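Local coordinates for putative acyl-CoA thioester hydrolase (Yersinia pestis KIM10+, PDB 5DM5), which probably hydrolyses the thioester bond of acyl-CoA substrates, working as a hexamer of hot-dog-fold subunits, at residues G94-T99 with T126-D131. Residues are numbered along the deposited sequence; the frame is centred on the assembly and turned at random.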
loop_
_atom_site.group_PDB
_atom_site.type_symbol
_atom_site.label_atom_id
_atom_site.label_comp_id
_atom_site.label_asym_id
_atom_site.label_seq_id
_atom_site.Cartn_x
_atom_site.Cartn_y
_atom_site.Cartn_z
ATOM N N GLY B 94 -14.178 27.583 18.726
ATOM C CA GLY B 94 -14.041 27.784 20.153
ATOM C C GLY B 94 -12.821 28.665 20.193
ATOM O O GLY B 94 -12.492 29.301 19.202
ATOM N N HIS B 95 -12.138 28.712 21.318
ATOM C CA HIS B 95 -10.929 29.506 21.399
ATOM C C HIS B 95 -9.920 28.865 20.475
ATOM O O HIS B 95 -9.215 29.529 19.730
ATOM C CB HIS B 95 -10.409 29.545 22.823
ATOM C CG HIS B 95 -9.093 30.238 22.964
ATOM N ND1 HIS B 95 -7.930 29.566 23.273
ATOM C CD2 HIS B 95 -8.764 31.544 22.889
ATOM C CE1 HIS B 95 -6.939 30.430 23.355
ATOM N NE2 HIS B 95 -7.415 31.639 23.132
ATOM N N SER B 96 -9.828 27.553 20.602
ATOM C CA SER B 96 -9.003 26.709 19.756
ATOM C C SER B 96 -9.842 25.618 19.040
ATOM O O SER B 96 -9.463 25.140 17.973
ATOM C CB SER B 96 -7.870 26.098 20.579
ATOM O OG SER B 96 -8.343 25.448 21.741
ATOM N N SER B 97 -10.993 25.252 19.610
ATOM C CA SER B 97 -11.800 24.115 19.137
ATOM C C SER B 97 -12.685 24.347 17.898
ATOM O O SER B 97 -13.536 25.232 17.875
ATOM C CB SER B 97 -12.682 23.615 20.281
ATOM O OG SER B 97 -13.615 24.602 20.681
ATOM N N ILE B 98 -12.441 23.542 16.863
ATOM C CA ILE B 98 -13.198 23.565 15.603
ATOM C C ILE B 98 -14.172 22.403 15.336
ATOM O O ILE B 98 -13.745 21.250 15.218
ATOM C CB ILE B 98 -12.236 23.626 14.411
ATOM C CG1 ILE B 98 -11.321 24.830 14.571
ATOM C CG2 ILE B 98 -13.002 23.703 13.096
ATOM C CD1 ILE B 98 -10.327 24.960 13.468
ATOM N N THR B 99 -15.474 22.686 15.311
ATOM C CA THR B 99 -16.461 21.664 14.964
ATOM C C THR B 99 -16.891 21.740 13.493
ATOM O O THR B 99 -17.391 22.757 13.052
ATOM C CB THR B 99 -17.695 21.779 15.847
ATOM O OG1 THR B 99 -17.311 21.673 17.226
ATOM C CG2 THR B 99 -18.675 20.684 15.500
ATOM N N THR B 126 -14.731 16.792 15.337
ATOM C CA THR B 126 -14.180 17.854 16.182
ATOM C C THR B 126 -12.661 17.804 16.220
ATOM O O THR B 126 -12.077 16.824 16.735
ATOM C CB THR B 126 -14.673 17.746 17.637
ATOM O OG1 THR B 126 -16.101 17.586 17.680
ATOM C CG2 THR B 126 -14.242 18.960 18.422
ATOM N N TYR B 127 -12.038 18.871 15.703
ATOM C CA TYR B 127 -10.568 18.995 15.618
ATOM C C TYR B 127 -10.106 20.116 16.525
ATOM O O TYR B 127 -10.900 20.979 16.901
ATOM C CB TYR B 127 -10.070 19.315 14.199
ATOM C CG TYR B 127 -10.414 18.326 13.121
ATOM C CD1 TYR B 127 -9.507 17.381 12.692
ATOM C CD2 TYR B 127 -11.647 18.377 12.504
ATOM C CE1 TYR B 127 -9.834 16.498 11.697
ATOM C CE2 TYR B 127 -11.980 17.505 11.521
ATOM C CZ TYR B 127 -11.080 16.564 11.114
ATOM O OH TYR B 127 -11.450 15.687 10.110
ATOM N N VAL B 128 -8.813 20.151 16.819
ATOM C CA VAL B 128 -8.270 21.190 17.688
ATOM C C VAL B 128 -6.908 21.795 17.277
ATOM O O VAL B 128 -5.934 21.059 17.147
ATOM C CB VAL B 128 -8.136 20.625 19.107
ATOM C CG1 VAL B 128 -7.295 21.542 19.977
ATOM C CG2 VAL B 128 -9.512 20.394 19.720
ATOM N N ALA B 129 -6.818 23.115 17.101
ATOM C CA ALA B 129 -5.530 23.703 16.750
ATOM C C ALA B 129 -4.565 23.571 17.921
ATOM O O ALA B 129 -4.800 24.097 19.010
ATOM C CB ALA B 129 -5.685 25.134 16.357
ATOM N N VAL B 130 -3.472 22.865 17.662
ATOM C CA VAL B 130 -2.444 22.582 18.641
ATOM C C VAL B 130 -1.098 23.007 18.119
ATOM O O VAL B 130 -0.937 23.271 16.934
ATOM C CB VAL B 130 -2.359 21.074 19.028
ATOM C CG1 VAL B 130 -3.689 20.556 19.553
ATOM C CG2 VAL B 130 -1.864 20.233 17.851
ATOM N N ASP B 131 -0.146 23.120 19.030
ATOM C CA ASP B 131 1.241 23.361 18.677
ATOM C C ASP B 131 2.038 22.074 18.388
ATOM O O ASP B 131 1.479 20.974 18.350
ATOM C CB ASP B 131 1.903 24.115 19.820
ATOM C CG ASP B 131 1.623 23.473 21.171
ATOM O OD1 ASP B 131 1.563 22.230 21.251
ATOM O OD2 ASP B 131 1.448 24.215 22.155
#
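Ile98 O accepts a hydrogen bond from Tyr127 N, 3.0 Å, and Thr126 CA adds a longer C-H···O approach of 3.6 Å to the same Ile98 O. The reciprocal bond, Ile98 N to Tyr127 O, is also 3.0 Å, so the two residues form an antiparallel hydrogen-bonded pair. Further along, Ala129 N makes a long, weak bond to Ser96 O, 3.4 Å.

Side chains alternate between the two faces. Ile98 and Tyr127 turn inward, where branched aliphatic bulk and an aromatic ring suit a buried layer. Tyr127 touches Ala53 of helix 43-60, and its hydroxyl, which would be costly to bury without a partner, bonds to Asp49 O. Ser97, Thr99, Thr126 and Val128 occupy the other, partly exposed face: beta-branched Thr99, Thr126 and Val128 favour the extended backbone, and the hydroxyls of Ser97, Thr99 and Thr126 suit a surface partly open to solvent. There Thr126 CG2 lies 4.0 Å from Ile98 O and 4.3 Å from Thr99 OG1. At the turn from strand 83-93, Gly94 N bonds to Ser97 O and closes the tight connection. Together the segments belong to the beta hairpin of strands 97-106 and 118-129, in the antiparallel sheet that curls round the central helix of the hot-dog fold.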